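Local coordinates for protein MRG701 (Oryza sativa, PDB 5IN1) that probably recognises methylated lysine on histone tails through its chromodomain, and forms dimers through an interface of green-plant MRG proteins, at residues L10-P15 with I62-E67; L17-V22 with L55-E60; V36-W41 with E47-D52. All coordinates share one frame; numbering follows the deposited sequence.

Contact 1 (L10-P15 with I62-E67); sequences LAYHGP and IRKQQE
The amide nitrogen NE2 of Gln65 donates a hydrogen bond to the carbonyl O of Leu17 and, at the same place, rests on a methyl of Leu10, CD2 lying 3.8 Å from NE2. Glutamine suits this spot: its CG stands opposite the backbone N (chi1 174°) and the chain runs on extended, long enough to carry a polar end from the helix to a strand carbonyl while the same amide end lies against a leucine. The two side chains cross at about a right angle.

The other branch of Leu10 is pressed on the start of the segment 62-67, its CD1 lying 3.8 Å from the backbone N of Ile62 and 4.1 Å from Ile62 CG1. Here a branched aliphatic residue can fork between two helix positions. Further along the strand, Tyr12 reaches out with its phenol, and its OH comes 4.1 Å from CE of Lys64, a van der Waals approach to the lysine's aliphatic stem.

The C-terminal helix of the chromodomain thus packs beside its antiparallel sheet, the axes of segments 10-13 and 62-67 approaching to 10.1 Å at 31°. Strand 8-13 is hydrogen-bonded between strands 16-28 and 54-56, and Leu68, further down the helix, continues the packing on Tyr12.

Contact 2 (L17-V22 with L55-E60); sequences LYEAKV and LKLTDE
Leu17 and Leu55 meet through their methyl groups past strand 8-13, which runs between strands 16-28 and 54-56 in the antiparallel sheet of the chromodomain; the contact joins next-but-one strands. Their alpha carbons are 8.8 Å apart, yet CD1 of Leu55 lies 3.8 Å from CD1 of Leu17 and 4.1 Å from its CD2. One methyl is set against the fork of the other leucine, and the two side chains cross at about a right angle. This is the tight end: Leu17 is buried, and Tyr12, Lys64 and Leu68 also touch it, so a compact, branched, wholly apolar residue fits where strand and helix converge.

The other end is looser and more exposed. Glu19 has its CG opposite the backbone N (chi1 -162°) and an extended chain, which brings OE2 to 3.6 Å from CD2 of Leu57. A methyl offers that oxygen no hydrogen bond; the side chain of Glu19 also touches Arg8 and Leu39. Leu57 occupies the centre of an inverse gamma turn, closed by a weak bond from Thr58 N to Lys56 O, which leads into helix 59-70, where Thr58 is the N-cap and its OG1 accepts from Asn61 N.

Contacts of methyl on methyl and methyl on carboxylate have little directionality, so the alignment of these segments probably rests on the backbone bonds each strand makes with strand 8-13.

Contact 3 (V36-W41 with E47-D52); sequences VHYLGW and EWVTND
Tyr38 sets its ring opposite its carbonyl carbon (chi1 -61°), while Glu47 holds CG in the crowded position between backbone N and carbonyl carbon (chi1 65°); these torsions bring phenol and carboxylate within bonding range. Both belong to a beta hairpin of the chromodomain sheet, strands 31-38 and 47-50, in which Val36 and Glu47 form an antiparallel hydrogen-bonded pair (Val36 N to Glu47 O 2.9 Å, Glu47 N to Val36 O 3.2 Å). Tyr38 OH donates to the anti lone pair of Glu47 OE1 at 2.5 Å, with OE1 near the ring plane and the ring and carboxylate planes 62° apart. The same OE1 takes a salt bridge from Arg53; an acid suits a site gripped twice. A phenylalanine in place of Tyr38 would probably leave OE1 without its hydroxyl mate and the carboxylate, still paired with Arg53, freer to rotate.

Val36 CG1 and Val49 CG2 meet at 4.1 Å, the side chains crossing at about a right angle; compact beta-branched valines suit this buried strand pair. In the type II turn from Tyr38 to Trp41, Gly40 has a positive phi that a side chain would crowd; His13 meets both Trp41 and Tyr38 edge-to-face. With Tyr18 and Trp45 nearby, this is consistent with the methyllysine-binding aromatic cage of MRG chromodomains. Tyr38 CB lies 3.4 Å above the Trp41 ring plane, offset toward the rim.

Overall arrangement
Contact 3 is the buried one, contact 2 is partly buried and contact 1 lies at the surface. Contact 1 uses strand 8-13 itself, and the two strands of contact 2 lie on either side of it, bonded to it through Tyr18 and Leu55; the centres of the two contacts are about 8 Å apart. Strand 16-28 then passes the sheet on to contact 3 through bonds such as Lys21 N to His37 O. The chemistry follows the place: mainly aliphatic contacts, with no polar bond across them, join helix to sheet in contact 1 and strand to strand and turn in contact 2, whereas contact 3 combines backbone pairing with a phenol-carboxylate bond. His13, on the 10-15 segment, packs on Tyr38 and Trp41 of contact 3.

Contact 1 (L10-P15 with I62-E67)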
loop_
_atom_site.group_PDB
_atom_site.type_symbol
_atom_site.label_atom_id
_atom_site.label_comp_id
_atom_site.label_asym_id
_atom_site.label_seq_id
_atom_site.Cartn_x
_atom_site.Cartn_y
_atom_site.Cartn_z
ATOM N N LEU A 10 1.333 -18.500 4.259
ATOM C CA LEU A 10 1.343 -19.188 5.547
ATOM C C LEU A 10 0.999 -18.175 6.633
ATOM O O LEU A 10 1.459 -17.030 6.585
ATOM C CB LEU A 10 2.700 -19.836 5.812
ATOM C CG LEU A 10 3.053 -20.935 4.821
ATOM C CD1 LEU A 10 4.500 -21.362 4.968
ATOM C CD2 LEU A 10 2.125 -22.131 4.985
ATOM N N ALA A 11 0.174 -18.575 7.586
ATOM C CA ALA A 11 -0.265 -17.697 8.670
ATOM C C ALA A 11 -0.148 -18.413 10.005
ATOM O O ALA A 11 -0.566 -19.565 10.159
ATOM C CB ALA A 11 -1.703 -17.245 8.454
ATOM N N TYR A 12 0.422 -17.726 10.985
ATOM C CA TYR A 12 0.391 -18.210 12.352
ATOM C C TYR A 12 -1.025 -18.157 12.904
ATOM O O TYR A 12 -1.754 -17.190 12.700
ATOM C CB TYR A 12 1.323 -17.396 13.243
ATOM C CG TYR A 12 2.778 -17.734 13.087
ATOM C CD1 TYR A 12 3.258 -18.960 13.496
ATOM C CD2 TYR A 12 3.681 -16.826 12.533
ATOM C CE1 TYR A 12 4.595 -19.296 13.373
ATOM C CE2 TYR A 12 5.021 -17.151 12.411
ATOM C CZ TYR A 12 5.471 -18.378 12.845
ATOM O OH TYR A 12 6.811 -18.728 12.723
ATOM N N HIS A 13 -1.415 -19.206 13.603
ATOM C CA HIS A 13 -2.614 -19.151 14.424
ATOM C C HIS A 13 -2.232 -19.936 15.651
ATOM O O HIS A 13 -2.254 -21.159 15.643
ATOM C CB HIS A 13 -3.833 -19.741 13.718
ATOM C CG HIS A 13 -5.129 -19.211 14.233
ATOM N ND1 HIS A 13 -5.779 -19.765 15.313
ATOM C CD2 HIS A 13 -5.891 -18.165 13.830
ATOM C CE1 HIS A 13 -6.893 -19.097 15.544
ATOM N NE2 HIS A 13 -6.985 -18.120 14.662
ATOM N N GLY A 14 -1.800 -19.242 16.694
ATOM C CA GLY A 14 -0.999 -19.923 17.687
ATOM C C GLY A 14 0.347 -20.231 17.061
ATOM O O GLY A 14 0.700 -19.666 16.032
ATOM N N PRO A 15 1.109 -21.139 17.676
ATOM C CA PRO A 15 2.515 -21.316 17.302
ATOM C C PRO A 15 2.763 -22.085 16.011
ATOM O O PRO A 15 3.916 -22.155 15.593
ATOM C CB PRO A 15 3.099 -22.063 18.508
ATOM C CG PRO A 15 1.922 -22.779 19.080
ATOM C CD PRO A 15 0.756 -21.875 18.901
ATOM N N ILE A 62 7.854 -22.888 4.005
ATOM C CA ILE A 62 7.163 -24.155 4.135
ATOM C C ILE A 62 8.018 -25.106 4.978
ATOM O O ILE A 62 7.494 -25.874 5.799
ATOM C CB ILE A 62 6.836 -24.764 2.753
ATOM C CG1 ILE A 62 5.788 -23.897 2.054
ATOM C CG2 ILE A 62 6.346 -26.176 2.919
ATOM C CD1 ILE A 62 5.548 -24.255 0.608
ATOM N N ARG A 63 9.336 -25.033 4.807
ATOM C CA ARG A 63 10.240 -25.820 5.649
ATOM C C ARG A 63 10.122 -25.396 7.125
ATOM O O ARG A 63 10.232 -26.237 8.017
ATOM C CB ARG A 63 11.697 -25.673 5.181
ATOM C CG ARG A 63 12.035 -26.322 3.852
ATOM C CD ARG A 63 11.832 -27.813 3.871
ATOM N NE ARG A 63 12.178 -28.372 2.565
ATOM C CZ ARG A 63 13.173 -29.230 2.347
ATOM N NH1 ARG A 63 13.914 -29.676 3.354
ATOM N NH2 ARG A 63 13.407 -29.659 1.113
ATOM N N LYS A 64 9.901 -24.106 7.377
ATOM C CA LYS A 64 9.648 -23.631 8.740
ATOM C C LYS A 64 8.366 -24.232 9.321
ATOM O O LYS A 64 8.343 -24.679 10.472
ATOM C CB LYS A 64 9.564 -22.110 8.762
ATOM C CG LYS A 64 9.290 -21.496 10.122
ATOM C CD LYS A 64 10.465 -21.697 11.061
ATOM C CE LYS A 64 10.266 -20.963 12.386
ATOM N NZ LYS A 64 11.388 -21.299 13.318
ATOM N N GLN A 65 7.312 -24.274 8.506
ATOM C CA GLN A 65 6.077 -24.938 8.919
ATOM C C GLN A 65 6.356 -26.382 9.347
ATOM O O GLN A 65 5.916 -26.814 10.403
ATOM C CB GLN A 65 5.054 -24.902 7.796
ATOM C CG GLN A 65 3.793 -25.703 8.093
ATOM C CD GLN A 65 2.918 -25.800 6.863
ATOM O OE1 GLN A 65 3.361 -26.291 5.817
ATOM N NE2 GLN A 65 1.671 -25.322 6.966
ATOM N N GLN A 66 7.108 -27.114 8.518
ATOM C CA GLN A 66 7.511 -28.489 8.823
ATOM C C GLN A 66 8.291 -28.593 10.141
ATOM O O GLN A 66 8.010 -29.473 10.956
ATOM C CB GLN A 66 8.338 -29.062 7.659
ATOM C CG GLN A 66 9.159 -30.325 7.968
ATOM C CD GLN A 66 9.815 -30.920 6.726
ATOM O OE1 GLN A 66 9.854 -30.300 5.675
ATOM N NE2 GLN A 66 10.329 -32.141 6.852
ATOM N N GLU A 67 9.283 -27.728 10.325
ATOM C CA GLU A 67 10.076 -27.758 11.548
ATOM C C GLU A 67 9.195 -27.570 12.770
ATOM O O GLU A 67 9.389 -28.233 13.785
ATOM C CB GLU A 67 11.158 -26.674 11.522
ATOM C CG GLU A 67 12.090 -26.673 12.744
ATOM C CD GLU A 67 13.008 -25.448 12.796
ATOM O OE1 GLU A 67 13.002 -24.631 11.850
ATOM O OE2 GLU A 67 13.749 -25.298 13.790
#

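Contact 2 (L17-V22 with L55-E60)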
loop_
_atom_site.group_PDB
_atom_site.type_symbol
_atom_site.label_atom_id
_atom_site.label_comp_id
_atom_site.label_asym_id
_atom_site.label_seq_id
_atom_site.Cartn_x
_atom_site.Cartn_y
_atom_site.Cartn_z
ATOM N N LEU A 17 2.067 -22.875 11.779
ATOM C CA LEU A 17 1.746 -22.197 10.533
ATOM C C LEU A 17 0.681 -22.937 9.733
ATOM O O LEU A 17 0.792 -24.146 9.524
ATOM C CB LEU A 17 3.007 -22.059 9.683
ATOM C CG LEU A 17 3.997 -21.005 10.192
ATOM C CD1 LEU A 17 5.344 -21.174 9.519
ATOM C CD2 LEU A 17 3.434 -19.597 9.955
ATOM N N TYR A 18 -0.310 -22.192 9.235
ATOM C CA TYR A 18 -1.416 -22.774 8.463
ATOM C C TYR A 18 -1.508 -22.094 7.102
ATOM O O TYR A 18 -1.276 -20.880 6.979
ATOM C CB TYR A 18 -2.748 -22.614 9.208
ATOM C CG TYR A 18 -2.739 -23.261 10.567
ATOM C CD1 TYR A 18 -3.170 -24.567 10.745
ATOM C CD2 TYR A 18 -2.251 -22.574 11.675
ATOM C CE1 TYR A 18 -3.129 -25.170 11.990
ATOM C CE2 TYR A 18 -2.197 -23.178 12.927
ATOM C CZ TYR A 18 -2.644 -24.461 13.069
ATOM O OH TYR A 18 -2.599 -25.034 14.312
ATOM N N GLU A 19 -1.840 -22.851 6.070
ATOM C CA GLU A 19 -2.074 -22.209 4.792
ATOM C C GLU A 19 -3.338 -21.358 4.869
ATOM O O GLU A 19 -4.349 -21.764 5.457
ATOM C CB GLU A 19 -2.175 -23.233 3.662
ATOM C CG GLU A 19 -1.975 -22.558 2.310
ATOM C CD GLU A 19 -1.888 -23.528 1.137
ATOM O OE1 GLU A 19 -2.363 -24.676 1.247
ATOM O OE2 GLU A 19 -1.318 -23.113 0.096
ATOM N N ALA A 20 -3.267 -20.174 4.273
ATOM C CA ALA A 20 -4.372 -19.230 4.268
ATOM C C ALA A 20 -4.410 -18.545 2.927
ATOM O O ALA A 20 -3.436 -18.600 2.175
ATOM C CB ALA A 20 -4.216 -18.194 5.395
ATOM N N LYS A 21 -5.521 -17.884 2.628
ATOM C CA LYS A 21 -5.586 -17.076 1.427
ATOM C C LYS A 21 -5.980 -15.645 1.774
ATOM O O LYS A 21 -6.834 -15.391 2.634
ATOM C CB LYS A 21 -6.557 -17.672 0.420
ATOM C CG LYS A 21 -7.965 -17.740 0.903
ATOM C CD LYS A 21 -8.874 -18.285 -0.182
ATOM C CE LYS A 21 -10.213 -18.713 0.392
ATOM N NZ LYS A 21 -10.430 -20.181 0.262
ATOM N N VAL A 22 -5.342 -14.707 1.094
ATOM C CA VAL A 22 -5.647 -13.294 1.269
ATOM C C VAL A 22 -6.933 -12.944 0.524
ATOM O O VAL A 22 -7.016 -13.129 -0.688
ATOM C CB VAL A 22 -4.491 -12.419 0.765
ATOM C CG1 VAL A 22 -4.863 -10.935 0.878
ATOM C CG2 VAL A 22 -3.229 -12.725 1.531
ATOM N N LEU A 55 3.709 -15.326 6.347
ATOM C CA LEU A 55 4.931 -15.658 5.629
ATOM C C LEU A 55 4.579 -15.978 4.183
ATOM O O LEU A 55 3.581 -16.651 3.911
ATOM C CB LEU A 55 5.645 -16.852 6.280
ATOM C CG LEU A 55 6.306 -16.620 7.645
ATOM C CD1 LEU A 55 6.756 -17.944 8.221
ATOM C CD2 LEU A 55 7.499 -15.673 7.491
ATOM N N LYS A 56 5.408 -15.526 3.252
ATOM C CA LYS A 56 5.239 -15.875 1.844
ATOM C C LYS A 56 5.290 -17.397 1.686
ATOM O O LYS A 56 6.024 -18.066 2.405
ATOM C CB LYS A 56 6.326 -15.210 1.001
ATOM C CG LYS A 56 6.076 -15.278 -0.486
ATOM C CD LYS A 56 7.048 -14.424 -1.266
ATOM C CE LYS A 56 6.789 -14.548 -2.760
ATOM N NZ LYS A 56 7.639 -13.588 -3.520
ATOM N N LEU A 57 4.497 -17.934 0.758
ATOM C CA LEU A 57 4.499 -19.370 0.505
ATOM C C LEU A 57 5.716 -19.741 -0.332
ATOM O O LEU A 57 5.614 -19.999 -1.530
ATOM C CB LEU A 57 3.217 -19.803 -0.202
ATOM C CG LEU A 57 2.914 -21.301 -0.255
ATOM C CD1 LEU A 57 2.653 -21.873 1.136
ATOM C CD2 LEU A 57 1.698 -21.543 -1.144
ATOM N N THR A 58 6.867 -19.758 0.316
ATOM C CA THR A 58 8.121 -20.145 -0.323
ATOM C C THR A 58 8.574 -21.472 0.247
ATOM O O THR A 58 8.128 -21.872 1.331
ATOM C CB THR A 58 9.222 -19.125 -0.079
ATOM O OG1 THR A 58 9.465 -19.065 1.331
ATOM C CG2 THR A 58 8.803 -17.744 -0.580
ATOM N N ASP A 59 9.503 -22.142 -0.429
ATOM C CA ASP A 59 9.988 -23.404 0.106
ATOM C C ASP A 59 10.630 -23.218 1.479
ATOM O O ASP A 59 10.428 -24.046 2.368
ATOM C CB ASP A 59 10.975 -24.075 -0.856
ATOM C CG ASP A 59 10.305 -24.576 -2.127
ATOM O OD1 ASP A 59 9.076 -24.772 -2.124
ATOM O OD2 ASP A 59 11.019 -24.779 -3.130
ATOM N N GLU A 60 11.368 -22.129 1.686
ATOM C CA GLU A 60 12.003 -21.941 2.989
ATOM C C GLU A 60 10.966 -21.794 4.105
ATOM O O GLU A 60 11.131 -22.356 5.179
ATOM C CB GLU A 60 12.926 -20.732 2.971
ATOM C CG GLU A 60 13.704 -20.540 4.272
ATOM C CD GLU A 60 15.122 -20.058 4.023
ATOM O OE1 GLU A 60 15.586 -20.165 2.873
ATOM O OE2 GLU A 60 15.778 -19.615 4.974
#

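Contact 3 (V36-W41 with E47-D52)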
loop_
_atom_site.group_PDB
_atom_site.type_symbol
_atom_site.label_atom_id
_atom_site.label_comp_id
_atom_site.label_asym_id
_atom_site.label_seq_id
_atom_site.Cartn_x
_atom_site.Cartn_y
_atom_site.Cartn_z
ATOM N N VAL A 36 -7.701 -12.520 5.939
ATOM C CA VAL A 36 -7.339 -13.855 5.488
ATOM C C VAL A 36 -8.369 -14.893 5.888
ATOM O O VAL A 36 -9.062 -14.748 6.894
ATOM C CB VAL A 36 -5.949 -14.276 6.032
ATOM C CG1 VAL A 36 -4.862 -13.304 5.529
ATOM C CG2 VAL A 36 -5.941 -14.398 7.572
ATOM N N HIS A 37 -8.460 -15.935 5.061
ATOM C CA HIS A 37 -9.235 -17.126 5.362
ATOM C C HIS A 37 -8.259 -18.294 5.539
ATOM O O HIS A 37 -7.403 -18.493 4.686
ATOM C CB HIS A 37 -10.240 -17.426 4.237
ATOM C CG HIS A 37 -10.898 -18.766 4.381
ATOM N ND1 HIS A 37 -11.799 -19.032 5.383
ATOM C CD2 HIS A 37 -10.750 -19.921 3.689
ATOM C CE1 HIS A 37 -12.189 -20.293 5.305
ATOM N NE2 HIS A 37 -11.571 -20.855 4.279
ATOM N N TYR A 38 -8.382 -19.033 6.642
ATOM C CA TYR A 38 -7.520 -20.175 6.903
ATOM C C TYR A 38 -8.089 -21.374 6.171
ATOM O O TYR A 38 -9.259 -21.710 6.371
ATOM C CB TYR A 38 -7.402 -20.436 8.410
ATOM C CG TYR A 38 -6.801 -19.256 9.158
ATOM C CD1 TYR A 38 -5.432 -19.195 9.411
ATOM C CD2 TYR A 38 -7.598 -18.193 9.588
ATOM C CE1 TYR A 38 -4.875 -18.105 10.086
ATOM C CE2 TYR A 38 -7.053 -17.112 10.274
ATOM C CZ TYR A 38 -5.695 -17.068 10.494
ATOM O OH TYR A 38 -5.163 -15.981 11.169
ATOM N N LEU A 39 -7.291 -21.996 5.303
ATOM C CA LEU A 39 -7.858 -23.013 4.408
ATOM C C LEU A 39 -8.339 -24.221 5.208
ATOM O O LEU A 39 -7.594 -24.784 6.023
ATOM C CB LEU A 39 -6.850 -23.466 3.354
ATOM C CG LEU A 39 -6.282 -22.361 2.470
ATOM C CD1 LEU A 39 -5.532 -22.959 1.296
ATOM C CD2 LEU A 39 -7.385 -21.412 1.996
ATOM N N GLY A 40 -9.586 -24.625 4.954
ATOM C CA GLY A 40 -10.196 -25.742 5.651
ATOM C C GLY A 40 -10.838 -25.383 6.983
ATOM O O GLY A 40 -11.450 -26.248 7.616
ATOM N N TRP A 41 -10.706 -24.123 7.409
ATOM C CA TRP A 41 -11.280 -23.678 8.682
ATOM C C TRP A 41 -12.605 -22.968 8.475
ATOM O O TRP A 41 -12.918 -22.545 7.370
ATOM C CB TRP A 41 -10.327 -22.730 9.412
ATOM C CG TRP A 41 -9.178 -23.382 10.086
ATOM C CD1 TRP A 41 -8.680 -24.635 9.849
ATOM C CD2 TRP A 41 -8.379 -22.821 11.135
ATOM N NE1 TRP A 41 -7.619 -24.882 10.684
ATOM C CE2 TRP A 41 -7.414 -23.787 11.485
ATOM C CE3 TRP A 41 -8.406 -21.610 11.829
ATOM C CZ2 TRP A 41 -6.460 -23.565 12.476
ATOM C CZ3 TRP A 41 -7.458 -21.394 12.815
ATOM C CH2 TRP A 41 -6.503 -22.376 13.135
ATOM N N GLU A 47 -10.118 -13.102 9.417
ATOM C CA GLU A 47 -9.733 -11.961 10.246
ATOM C C GLU A 47 -8.691 -11.095 9.568
ATOM O O GLU A 47 -7.995 -11.536 8.651
ATOM C CB GLU A 47 -9.197 -12.434 11.594
ATOM C CG GLU A 47 -7.905 -13.229 11.466
ATOM C CD GLU A 47 -7.363 -13.694 12.807
ATOM O OE1 GLU A 47 -6.519 -14.611 12.808
ATOM O OE2 GLU A 47 -7.798 -13.167 13.854
ATOM N N TRP A 48 -8.592 -9.853 10.030
ATOM C CA TRP A 48 -7.523 -8.960 9.625
ATOM C C TRP A 48 -6.254 -9.278 10.379
ATOM O O TRP A 48 -6.266 -9.392 11.609
ATOM C CB TRP A 48 -7.869 -7.494 9.909
ATOM C CG TRP A 48 -8.934 -6.899 9.069
ATOM C CD1 TRP A 48 -10.204 -6.580 9.462
ATOM C CD2 TRP A 48 -8.831 -6.509 7.697
ATOM N NE1 TRP A 48 -10.895 -6.032 8.418
ATOM C CE2 TRP A 48 -10.076 -5.977 7.320
ATOM C CE3 TRP A 48 -7.799 -6.559 6.749
ATOM C CZ2 TRP A 48 -10.325 -5.502 6.029
ATOM C CZ3 TRP A 48 -8.045 -6.088 5.467
ATOM C CH2 TRP A 48 -9.301 -5.564 5.120
ATOM N N VAL A 49 -5.151 -9.412 9.652
ATOM C CA VAL A 49 -3.854 -9.560 10.284
ATOM C C VAL A 49 -2.817 -8.648 9.651
ATOM O O VAL A 49 -2.945 -8.230 8.490
ATOM C CB VAL A 49 -3.353 -11.021 10.197
ATOM C CG1 VAL A 49 -4.350 -11.985 10.856
ATOM C CG2 VAL A 49 -3.104 -11.402 8.755
ATOM N N THR A 50 -1.760 -8.370 10.399
ATOM C CA THR A 50 -0.658 -7.607 9.851
ATOM C C THR A 50 0.497 -8.526 9.451
ATOM O O THR A 50 0.424 -9.757 9.612
ATOM C CB THR A 50 -0.209 -6.521 10.844
ATOM O OG1 THR A 50 -0.206 -7.069 12.160
ATOM C CG2 THR A 50 -1.212 -5.371 10.799
ATOM N N ASN A 51 1.540 -7.933 8.880
ATOM C CA ASN A 51 2.605 -8.680 8.237
ATOM C C ASN A 51 3.302 -9.692 9.140
ATOM O O ASN A 51 3.739 -10.764 8.694
ATOM C CB ASN A 51 3.623 -7.683 7.676
ATOM C CG ASN A 51 4.746 -8.351 6.953
ATOM O OD1 ASN A 51 4.548 -8.900 5.877
ATOM N ND2 ASN A 51 5.949 -8.296 7.524
ATOM N N ASP A 52 3.410 -9.349 10.414
ATOM C CA ASP A 52 4.076 -10.203 11.387
ATOM C C ASP A 52 3.399 -11.567 11.569
ATOM O O ASP A 52 4.026 -12.497 12.076
ATOM C CB ASP A 52 4.117 -9.484 12.721
ATOM C CG ASP A 52 2.764 -8.994 13.122
ATOM O OD1 ASP A 52 2.225 -8.072 12.457
ATOM O OD2 ASP A 52 2.203 -9.539 14.086
#